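Local coordinates for protein queuine lyase ([Clostridium] spiroforme DSM 1552, PDB 6P78) that binds a [4Fe-4S] cluster, S-adenosylmethionine and queuine and, as a radical SAM lyase, probably cleaves a C-N bond of queuine, at residues Ile144-Leu156 / Met178-Asp192. Residues are numbered along the deposited sequence; the frame is centred on the assembly and turned at random.
Sequences IETFNDEMRNNVL and MVGIQGQTKEMIRKD. With SAM (S-adenosylmethionine), chain D.
Asp192 grips the turn before helix 149-155 with both carboxylate oxygens. Thr146 OG1 donates to the syn lone pair of Asp192 OD2 at 2.7 Å, while Phe147 N reaches Asp192 OD1, also at 2.7 Å, from above the carboxylate plane. The Thr146 hydroxyl, turned away from its own N (chi1 174°) toward Asp192, also accepts from Asn148 N, an ST turn; Asn148 OD1 then caps the helix through Met151 N. Beside these bonds, Met188 SD lies 3.9 Å from Met151 CB, the two side chains crossing at about a right angle. In the conformer given, Met151 CE lies against Ile181 CG2 and Gln184 CG. Nearer the cofactor, Met178 N bonds Glu145 O at 2.9 Å. In this radical SAM core the Glu145 carboxylate holds the ribose diol of S-adenosylmethionine, OE1 taking O3' at 2.5 Å and OE2 taking O2' at 2.6 Å; Lys158 forms a salt bridge with OE1. Met178 SD lies 3.7 Å from C4 of the adenine. In the second shell, Gln184 OE1 accepts from Gly180 N and Ile181 N, fixing the loop after strand 178-179. That strand pairs in parallel with strand 203-207, helix 165-169 packs on Phe147, and helix 219-228 meets Ile189 of helix 186-199.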
ATOM      1  N   ILE A 144      -7.115   0.778   3.917  1.00 18.81           N
ATOM      2  CA  ILE A 144      -8.284   0.766   4.812  1.00 16.12           C
ATOM      3  C   ILE A 144      -7.901   1.328   6.180  1.00 22.27           C
ATOM      4  O   ILE A 144      -8.668   2.072   6.800  1.00 20.46           O
ATOM      5  CB  ILE A 144      -8.834  -0.675   4.948  1.00 20.33           C
ATOM      6  CG1 ILE A 144      -9.301  -1.250   3.596  1.00 21.21           C
ATOM      7  CG2 ILE A 144     -10.017  -0.713   5.949  1.00 22.26           C
ATOM      8  CD1 ILE A 144     -10.383  -0.447   2.870  1.00 20.64           C
ATOM      9  N   GLU A 145      -6.692   0.998   6.645  1.00 18.65           N
ATOM     10  CA  GLU A 145      -6.117   1.316   7.957  1.00 19.72           C
ATOM     11  C   GLU A 145      -6.804   0.600   9.119  1.00 16.62           C
ATOM     12  O   GLU A 145      -6.134  -0.020   9.948  1.00 19.02           O
ATOM     13  CB  GLU A 145      -6.099   2.829   8.220  1.00 21.32           C
ATOM     14  CG  GLU A 145      -5.718   3.723   7.005  1.00 21.95           C
ATOM     15  CD  GLU A 145      -4.404   3.350   6.300  1.00 30.48           C
ATOM     16  OE1 GLU A 145      -4.090   3.987   5.264  1.00 24.75           O
ATOM     17  OE2 GLU A 145      -3.669   2.438   6.747  1.00 27.82           O
ATOM     18  N   THR A 146      -8.135   0.720   9.229  1.00 18.73           N
ATOM     19  CA  THR A 146      -8.889  -0.009  10.240  1.00 19.96           C
ATOM     20  C   THR A 146     -10.310  -0.193   9.715  1.00 17.01           C
ATOM     21  O   THR A 146     -10.844   0.675   9.016  1.00 20.36           O
ATOM     22  CB  THR A 146      -8.952   0.720  11.594  1.00 21.32           C
ATOM     23  OG1 THR A 146      -9.833  -0.008  12.474  1.00 25.71           O
ATOM     24  CG2 THR A 146      -9.511   2.098  11.393  1.00 25.96           C
ATOM     25  N   PHE A 147     -10.901  -1.339  10.025  1.00 20.61           N
ATOM     26  CA  PHE A 147     -12.270  -1.549   9.583  1.00 19.51           C
ATOM     27  C   PHE A 147     -13.266  -0.819  10.476  1.00 24.66           C
ATOM     28  O   PHE A 147     -14.464  -0.832  10.177  1.00 26.28           O
ATOM     29  CB  PHE A 147     -12.580  -3.046   9.547  1.00 21.09           C
ATOM     30  CG  PHE A 147     -11.824  -3.760   8.469  1.00 21.93           C
ATOM     31  CD1 PHE A 147     -12.244  -3.656   7.142  1.00 21.59           C
ATOM     32  CD2 PHE A 147     -10.667  -4.455   8.759  1.00 21.50           C
ATOM     33  CE1 PHE A 147     -11.542  -4.273   6.127  1.00 24.93           C
ATOM     34  CE2 PHE A 147      -9.958  -5.086   7.726  1.00 24.31           C
ATOM     35  CZ  PHE A 147     -10.407  -4.999   6.437  1.00 20.94           C
ATOM     36  N   ASN A 148     -12.800  -0.207  11.566  1.00 22.64           N
ATOM     37  CA  ASN A 148     -13.682   0.577  12.429  1.00 22.54           C
ATOM     38  C   ASN A 148     -14.033   1.895  11.734  1.00 25.95           C
ATOM     39  O   ASN A 148     -13.157   2.718  11.435  1.00 21.31           O
ATOM     40  CB  ASN A 148     -13.023   0.810  13.790  1.00 23.44           C
ATOM     41  CG  ASN A 148     -13.898   1.570  14.721  1.00 26.77           C
ATOM     42  OD1 ASN A 148     -13.928   2.802  14.708  1.00 22.61           O
ATOM     43  ND2 ASN A 148     -14.636   0.845  15.553  1.00 31.88           N
ATOM     44  N   ASP A 149     -15.323   2.077  11.430  1.00 22.22           N
ATOM     45  CA  ASP A 149     -15.735   3.195  10.579  1.00 20.76           C
ATOM     46  C   ASP A 149     -15.364   4.540  11.194  1.00 21.00           C
ATOM     47  O   ASP A 149     -14.830   5.425  10.516  1.00 20.93           O
ATOM     48  CB  ASP A 149     -17.247   3.151  10.351  1.00 21.95           C
ATOM     49  CG  ASP A 149     -17.696   1.957   9.541  1.00 34.83           C
ATOM     50  OD1 ASP A 149     -16.852   1.262   8.916  1.00 31.16           O
ATOM     51  OD2 ASP A 149     -18.926   1.715   9.541  1.00 43.12           O
ATOM     52  N   GLU A 150     -15.647   4.714  12.492  1.00 23.54           N
ATOM     53  CA  GLU A 150     -15.410   6.018  13.104  1.00 23.90           C
ATOM     54  C   GLU A 150     -13.923   6.337  13.212  1.00 25.11           C
ATOM     55  O   GLU A 150     -13.513   7.484  12.990  1.00 24.31           O
ATOM     56  CB  GLU A 150     -16.076   6.072  14.472  1.00 25.76           C
ATOM     57  CG  GLU A 150     -17.579   6.122  14.370  1.00 31.86           C
ATOM     58  CD  GLU A 150     -18.217   4.749  14.302  1.00 39.48           C
ATOM     59  OE1 GLU A 150     -17.493   3.730  14.221  1.00 34.76           O
ATOM     60  OE2 GLU A 150     -19.466   4.687  14.341  1.00 45.46           O
ATOM     61  N   MET A 151     -13.092   5.365  13.576  1.00 23.62           N
ATOM     62  CA  MET A 151     -11.659   5.646  13.606  0.79 18.50           C
ATOM     63  C   MET A 151     -11.142   5.944  12.203  1.00 22.38           C
ATOM     64  O   MET A 151     -10.366   6.883  12.008  1.00 21.72           O
ATOM     65  CB  MET A 151     -10.897   4.474  14.232  0.79 20.92           C
ATOM     66  CG  MET A 151      -9.371   4.696  14.330  0.79 22.92           C
ATOM     67  SD  MET A 151      -8.907   5.604  15.824  0.79 29.18           S
ATOM     68  CE  MET A 151      -7.134   5.710  15.542  0.79 22.75           C
ATOM     69  N   ARG A 152     -11.592   5.176  11.212  1.00 18.48           N
ATOM     70  CA  ARG A 152     -11.099   5.357   9.848  1.00 16.47           C
ATOM     71  C   ARG A 152     -11.485   6.719   9.276  1.00 22.73           C
ATOM     72  O   ARG A 152     -10.659   7.401   8.664  1.00 18.80           O
ATOM     73  CB  ARG A 152     -11.605   4.207   8.971  1.00 16.77           C
ATOM     74  CG  ARG A 152     -11.100   4.259   7.501  1.00 19.69           C
ATOM     75  CD  ARG A 152     -11.671   3.068   6.720  1.00 20.29           C
ATOM     76  NE  ARG A 152     -13.129   3.118   6.512  1.00 17.84           N
ATOM     77  CZ  ARG A 152     -14.003   2.353   7.157  1.00 17.53           C
ATOM     78  NH1 ARG A 152     -13.598   1.454   8.075  1.00 18.48           N
ATOM     79  NH2 ARG A 152     -15.290   2.464   6.879  1.00 21.02           N
ATOM     80  N   ASN A 153     -12.724   7.155   9.491  1.00 17.37           N
ATOM     81  CA  ASN A 153     -13.210   8.346   8.812  1.00 17.90           C
ATOM     82  C   ASN A 153     -13.266   9.587   9.688  1.00 21.91           C
ATOM     83  O   ASN A 153     -13.121  10.694   9.167  1.00 25.54           O
ATOM     84  CB  ASN A 153     -14.587   8.071   8.210  1.00 20.65           C
ATOM     85  CG  ASN A 153     -14.497   7.124   7.037  1.00 25.18           C
ATOM     86  OD1 ASN A 153     -13.542   7.193   6.249  1.00 23.25           O
ATOM     87  ND2 ASN A 153     -15.464   6.227   6.914  1.00 22.45           N
ATOM     88  N   ASN A 154     -13.404   9.434  11.002  1.00 22.19           N
ATOM     89  CA  ASN A 154     -13.476  10.587  11.891  1.00 23.44           C
ATOM     90  C   ASN A 154     -12.147  10.928  12.548  1.00 31.27           C
ATOM     91  O   ASN A 154     -11.979  12.062  13.000  1.00 41.04           O
ATOM     92  CB  ASN A 154     -14.516  10.358  12.997  1.00 31.08           C
ATOM     93  CG  ASN A 154     -15.921  10.174  12.455  1.00 33.84           C
ATOM     94  OD1 ASN A 154     -16.203  10.545  11.317  1.00 37.30           O
ATOM     95  ND2 ASN A 154     -16.826   9.613  13.281  1.00 33.28           N
ATOM     96  N   VAL A 155     -11.232   9.977  12.679  1.00 23.85           N
ATOM     97  CA  VAL A 155      -9.927  10.222  13.283  1.00 24.39           C
ATOM     98  C   VAL A 155      -8.829  10.279  12.229  1.00 25.62           C
ATOM     99  O   VAL A 155      -8.043  11.224  12.193  1.00 27.50           O
ATOM    100  CB  VAL A 155      -9.597   9.157  14.348  1.00 21.83           C
ATOM    101  CG1 VAL A 155      -8.269   9.488  15.025  1.00 27.15           C
ATOM    102  CG2 VAL A 155     -10.717   9.049  15.394  1.00 23.83           C
ATOM    103  N   LEU A 156      -8.758   9.265  11.370  1.00 20.31           N
ATOM    104  CA  LEU A 156      -7.710   9.183  10.353  1.00 22.48           C
ATOM    105  C   LEU A 156      -8.077   9.924   9.077  1.00 24.38           C
ATOM    106  O   LEU A 156      -7.215  10.074   8.200  1.00 23.77           O
ATOM    107  CB  LEU A 156      -7.423   7.716  10.013  1.00 20.20           C
ATOM    108  CG  LEU A 156      -7.041   6.841  11.222  1.00 24.49           C
ATOM    109  CD1 LEU A 156      -6.755   5.414  10.783  1.00 22.95           C
ATOM    110  CD2 LEU A 156      -5.841   7.436  11.952  1.00 23.88           C
ATOM    111  N   MET A 178      -3.210  -0.379   9.914  1.00 20.89           N
ATOM    112  CA  MET A 178      -2.243   0.362  10.705  1.00 22.03           C
ATOM    113  C   MET A 178      -2.506  -0.026  12.143  1.00 24.63           C
ATOM    114  O   MET A 178      -3.662  -0.079  12.570  1.00 25.95           O
ATOM    115  CB  MET A 178      -2.391   1.878  10.486  1.00 27.74           C
ATOM    116  CG  MET A 178      -1.591   2.404   9.291  1.00 27.47           C
ATOM    117  SD  MET A 178      -1.275   4.179   9.425  1.00 29.55           S
ATOM    118  CE  MET A 178      -3.031   4.654   9.532  1.00 29.59           C
ATOM    119  N   VAL A 179      -1.453  -0.347  12.877  1.00 22.80           N
ATOM    120  CA  VAL A 179      -1.625  -0.788  14.253  1.00 19.89           C
ATOM    121  C   VAL A 179      -0.799   0.096  15.167  1.00 25.24           C
ATOM    122  O   VAL A 179       0.393   0.309  14.923  1.00 25.56           O
ATOM    123  CB  VAL A 179      -1.230  -2.265  14.432  1.00 28.38           C
ATOM    124  CG1 VAL A 179      -1.277  -2.650  15.913  1.00 34.11           C
ATOM    125  CG2 VAL A 179      -2.156  -3.150  13.620  1.00 29.20           C
ATOM    126  N   GLY A 180      -1.429   0.591  16.232  1.00 25.17           N
ATOM    127  CA  GLY A 180      -0.641   1.250  17.249  1.00 24.98           C
ATOM    128  C   GLY A 180      -0.811   2.751  17.315  1.00 24.93           C
ATOM    129  O   GLY A 180       0.148   3.451  17.630  1.00 30.48           O
ATOM    130  N   ILE A 181      -2.017   3.251  17.069  1.00 24.37           N
ATOM    131  CA  ILE A 181      -2.303   4.682  17.055  1.00 22.42           C
ATOM    132  C   ILE A 181      -3.111   5.048  18.291  1.00 23.82           C
ATOM    133  O   ILE A 181      -4.064   4.343  18.653  1.00 25.36           O
ATOM    134  CB  ILE A 181      -3.051   5.063  15.767  1.00 21.89           C
ATOM    135  CG1 ILE A 181      -2.119   4.817  14.553  1.00 23.29           C
ATOM    136  CG2 ILE A 181      -3.541   6.498  15.821  1.00 25.81           C
ATOM    137  CD1 ILE A 181      -2.869   4.908  13.224  1.00 26.73           C
ATOM    138  N   GLN A 182      -2.754   6.169  18.923  1.00 23.01           N
ATOM    139  CA  GLN A 182      -3.539   6.664  20.059  1.00 26.03           C
ATOM    140  C   GLN A 182      -5.005   6.808  19.681  1.00 28.91           C
ATOM    141  O   GLN A 182      -5.343   7.419  18.664  1.00 26.18           O
ATOM    142  CB  GLN A 182      -2.993   8.012  20.531  1.00 30.44           C
ATOM    143  CG  GLN A 182      -1.644   7.940  21.204  1.00 28.10           C
ATOM    144  CD  GLN A 182      -1.228   9.289  21.725  1.00 38.24           C
ATOM    145  OE1 GLN A 182      -1.612  10.334  21.169  1.00 35.68           O
ATOM    146  NE2 GLN A 182      -0.458   9.291  22.803  1.00 41.50           N
ATOM    147  N   GLY A 183      -5.887   6.263  20.513  1.00 24.99           N
ATOM    148  CA  GLY A 183      -7.288   6.220  20.190  1.00 22.78           C
ATOM    149  C   GLY A 183      -7.780   4.852  19.766  1.00 21.75           C
ATOM    150  O   GLY A 183      -8.997   4.596  19.823  1.00 25.20           O
ATOM    151  N   GLN A 184      -6.875   3.978  19.331  1.00 22.71           N
ATOM    152  CA  GLN A 184      -7.227   2.585  19.115  1.00 24.64           C
ATOM    153  C   GLN A 184      -7.394   1.860  20.449  1.00 25.47           C
ATOM    154  O   GLN A 184      -6.972   2.338  21.507  1.00 26.05           O
ATOM    155  CB  GLN A 184      -6.155   1.890  18.284  1.00 25.86           C
ATOM    156  CG  GLN A 184      -6.144   2.351  16.864  1.00 22.36           C
ATOM    157  CD  GLN A 184      -5.235   1.480  16.016  1.00 28.13           C
ATOM    158  OE1 GLN A 184      -4.081   1.251  16.372  1.00 27.23           O
ATOM    159  NE2 GLN A 184      -5.766   0.959  14.915  1.00 31.88           N
ATOM    160  N   THR A 185      -8.040   0.695  20.392  1.00 24.88           N
ATOM    161  CA  THR A 185      -8.202  -0.185  21.545  1.00 23.22           C
ATOM    162  C   THR A 185      -7.779  -1.592  21.144  1.00 22.45           C
ATOM    163  O   THR A 185      -7.693  -1.916  19.954  1.00 23.61           O
ATOM    164  CB  THR A 185      -9.656  -0.246  22.015  1.00 26.61           C
ATOM    165  OG1 THR A 185     -10.436  -0.776  20.939  1.00 24.96           O
ATOM    166  CG2 THR A 185     -10.175   1.140  22.390  1.00 27.47           C
ATOM    167  N   LYS A 186      -7.572  -2.453  22.152  1.00 23.16           N
ATOM    168  CA  LYS A 186      -7.344  -3.865  21.853  1.00 25.48           C
ATOM    169  C   LYS A 186      -8.502  -4.458  21.061  1.00 27.39           C
ATOM    170  O   LYS A 186      -8.290  -5.231  20.121  1.00 28.60           O
ATOM    171  CB  LYS A 186      -7.133  -4.660  23.138  1.00 26.20           C
ATOM    172  CG  LYS A 186      -5.801  -4.389  23.778  1.00 26.47           C
ATOM    173  CD  LYS A 186      -5.614  -5.237  25.035  1.00 33.72           C
ATOM    174  CE  LYS A 186      -4.295  -4.892  25.721  1.00 40.75           C
ATOM    175  NZ  LYS A 186      -4.409  -4.968  27.210  1.00 48.94           N
ATOM    176  N   GLU A 187      -9.735  -4.137  21.454  1.00 26.33           N
ATOM    177  CA  GLU A 187     -10.894  -4.680  20.760  1.00 24.30           C
ATOM    178  C   GLU A 187     -10.901  -4.259  19.297  1.00 23.55           C
ATOM    179  O   GLU A 187     -11.274  -5.039  18.411  1.00 25.33           O
ATOM    180  CB  GLU A 187     -12.173  -4.218  21.458  1.00 27.27           C
ATOM    181  CG  GLU A 187     -12.384  -4.890  22.834  1.00 37.61           C
ATOM    182  CD  GLU A 187     -11.635  -4.224  23.998  1.00 46.97           C
ATOM    183  OE1 GLU A 187     -11.047  -3.119  23.828  1.00 36.79           O
ATOM    184  OE2 GLU A 187     -11.643  -4.825  25.103  1.00 51.39           O
ATOM    185  N   MET A 188     -10.497  -3.023  19.022  1.00 19.73           N
ATOM    186  CA  MET A 188     -10.518  -2.551  17.645  1.00 20.53           C
ATOM    187  C   MET A 188      -9.498  -3.309  16.809  1.00 22.50           C
ATOM    188  O   MET A 188      -9.798  -3.756  15.696  1.00 23.45           O
ATOM    189  CB  MET A 188     -10.218  -1.046  17.615  1.00 19.36           C
ATOM    190  CG  MET A 188     -10.424  -0.418  16.261  1.00 27.82           C
ATOM    191  SD  MET A 188      -9.822   1.302  16.275  1.00 29.45           S
ATOM    192  CE  MET A 188     -10.919   2.066  17.443  1.00 25.55           C
ATOM    193  N   ILE A 189      -8.303  -3.496  17.359  1.00 20.81           N
ATOM    194  CA  ILE A 189      -7.236  -4.184  16.634  1.00 18.71           C
ATOM    195  C   ILE A 189      -7.575  -5.659  16.458  1.00 20.48           C
ATOM    196  O   ILE A 189      -7.387  -6.233  15.374  1.00 21.89           O
ATOM    197  CB  ILE A 189      -5.918  -3.973  17.391  1.00 24.84           C
ATOM    198  CG1 ILE A 189      -5.530  -2.493  17.305  1.00 22.68           C
ATOM    199  CG2 ILE A 189      -4.791  -4.860  16.833  1.00 24.89           C
ATOM    200  CD1 ILE A 189      -4.454  -2.082  18.255  1.00 25.24           C
ATOM    201  N   ARG A 190      -8.096  -6.288  17.514  1.00 21.46           N
ATOM    202  CA  ARG A 190      -8.529  -7.682  17.435  1.00 24.28           C
ATOM    203  C   ARG A 190      -9.516  -7.878  16.298  1.00 22.78           C
ATOM    204  O   ARG A 190      -9.401  -8.833  15.525  1.00 23.35           O
ATOM    205  CB  ARG A 190      -9.177  -8.115  18.749  1.00 24.57           C
ATOM    206  CG  ARG A 190      -8.220  -8.325  19.902  1.00 28.81           C
ATOM    207  CD  ARG A 190      -8.971  -8.869  21.125  1.00 36.86           C
ATOM    208  NE  ARG A 190      -8.071  -9.127  22.245  1.00 36.43           N
ATOM    209  CZ  ARG A 190      -8.186  -8.551  23.435  1.00 49.12           C
ATOM    210  NH1 ARG A 190      -7.321  -8.840  24.398  1.00 50.58           N
ATOM    211  NH2 ARG A 190      -9.181  -7.698  23.666  1.00 51.06           N
ATOM    212  N   LYS A 191     -10.512  -6.975  16.190  1.00 21.72           N
ATOM    213  CA  LYS A 191     -11.517  -7.121  15.140  1.00 21.72           C
ATOM    214  C   LYS A 191     -10.901  -6.930  13.759  1.00 20.79           C
ATOM    215  O   LYS A 191     -11.282  -7.620  12.804  1.00 22.46           O
ATOM    216  CB  LYS A 191     -12.686  -6.154  15.348  1.00 28.03           C
ATOM    217  CG  LYS A 191     -13.869  -6.572  14.465  1.00 42.60           C
ATOM    218  CD  LYS A 191     -15.178  -5.910  14.856  1.00 54.67           C
ATOM    219  CE  LYS A 191     -16.291  -6.289  13.888  1.00 60.64           C
ATOM    220  NZ  LYS A 191     -16.384  -5.367  12.724  1.00 67.22           N
ATOM    221  N   ASP A 192      -9.951  -6.005  13.625  1.00 21.78           N
ATOM    222  CA  ASP A 192      -9.311  -5.818  12.330  1.00 22.42           C
ATOM    223  C   ASP A 192      -8.592  -7.086  11.884  1.00 22.35           C
ATOM    224  O   ASP A 192      -8.652  -7.454  10.703  1.00 20.28           O
ATOM    225  CB  ASP A 192      -8.330  -4.642  12.374  1.00 20.49           C
ATOM    226  CG  ASP A 192      -9.027  -3.304  12.328  1.00 30.44           C
ATOM    227  OD1 ASP A 192     -10.184  -3.244  11.852  1.00 29.04           O
ATOM    228  OD2 ASP A 192      -8.426  -2.314  12.786  1.00 30.48           O
TER
HETATM  229  N   SAM D 503      -3.331   6.132  -1.150  1.00 31.06           N
HETATM  230  CA  SAM D 503      -3.793   4.766  -0.967  1.00 29.12           C
HETATM  231  C   SAM D 503      -4.730   4.695   0.230  1.00 26.07           C
HETATM  232  O   SAM D 503      -5.671   3.897   0.234  1.00 25.21           O
HETATM  233  OXT SAM D 503      -4.590   5.464   1.192  1.00 27.16           O
HETATM  234  CB  SAM D 503      -2.595   3.833  -0.812  1.00 38.96           C
HETATM  235  CG  SAM D 503      -2.034   3.619   0.596  1.00 52.96           C
HETATM  236  SD  SAM D 503      -0.820   4.838   1.181  1.00 61.25           S
HETATM  237  CE  SAM D 503       0.082   5.232  -0.346  1.00 53.93           C
HETATM  238  C5' SAM D 503       0.445   3.870   2.073  1.00 50.84           C
HETATM  239  C4' SAM D 503       0.143   3.205   3.435  1.00 37.62           C
HETATM  240  O4' SAM D 503       1.215   3.393   4.352  1.00 36.24           O
HETATM  241  C3' SAM D 503      -1.091   3.703   4.184  1.00 31.12           C
HETATM  242  O3' SAM D 503      -2.281   3.088   3.723  1.00 29.40           O
HETATM  243  C2' SAM D 503      -0.771   3.321   5.622  1.00 28.00           C
HETATM  244  O2' SAM D 503      -1.242   1.996   5.895  1.00 31.01           O
HETATM  245  C1' SAM D 503       0.756   3.331   5.685  1.00 31.32           C
HETATM  246  N9  SAM D 503       1.285   4.465   6.500  1.00 29.22           N
HETATM  247  C8  SAM D 503       1.198   5.821   6.262  1.00 27.37           C
HETATM  248  N7  SAM D 503       1.805   6.491   7.267  1.00 27.68           N
HETATM  249  C5  SAM D 503       2.286   5.580   8.150  1.00 27.49           C
HETATM  250  C6  SAM D 503       2.972   5.692   9.355  1.00 26.80           C
HETATM  251  N6  SAM D 503       3.303   6.880   9.847  1.00 27.96           N
HETATM  252  N1  SAM D 503       3.324   4.555  10.038  1.00 26.22           N
HETATM  253  C2  SAM D 503       2.980   3.311   9.559  1.00 22.14           C
HETATM  254  N3  SAM D 503       2.307   3.193   8.378  1.00 29.05           N
HETATM  255  C4  SAM D 503       1.968   4.313   7.674  1.00 26.89           C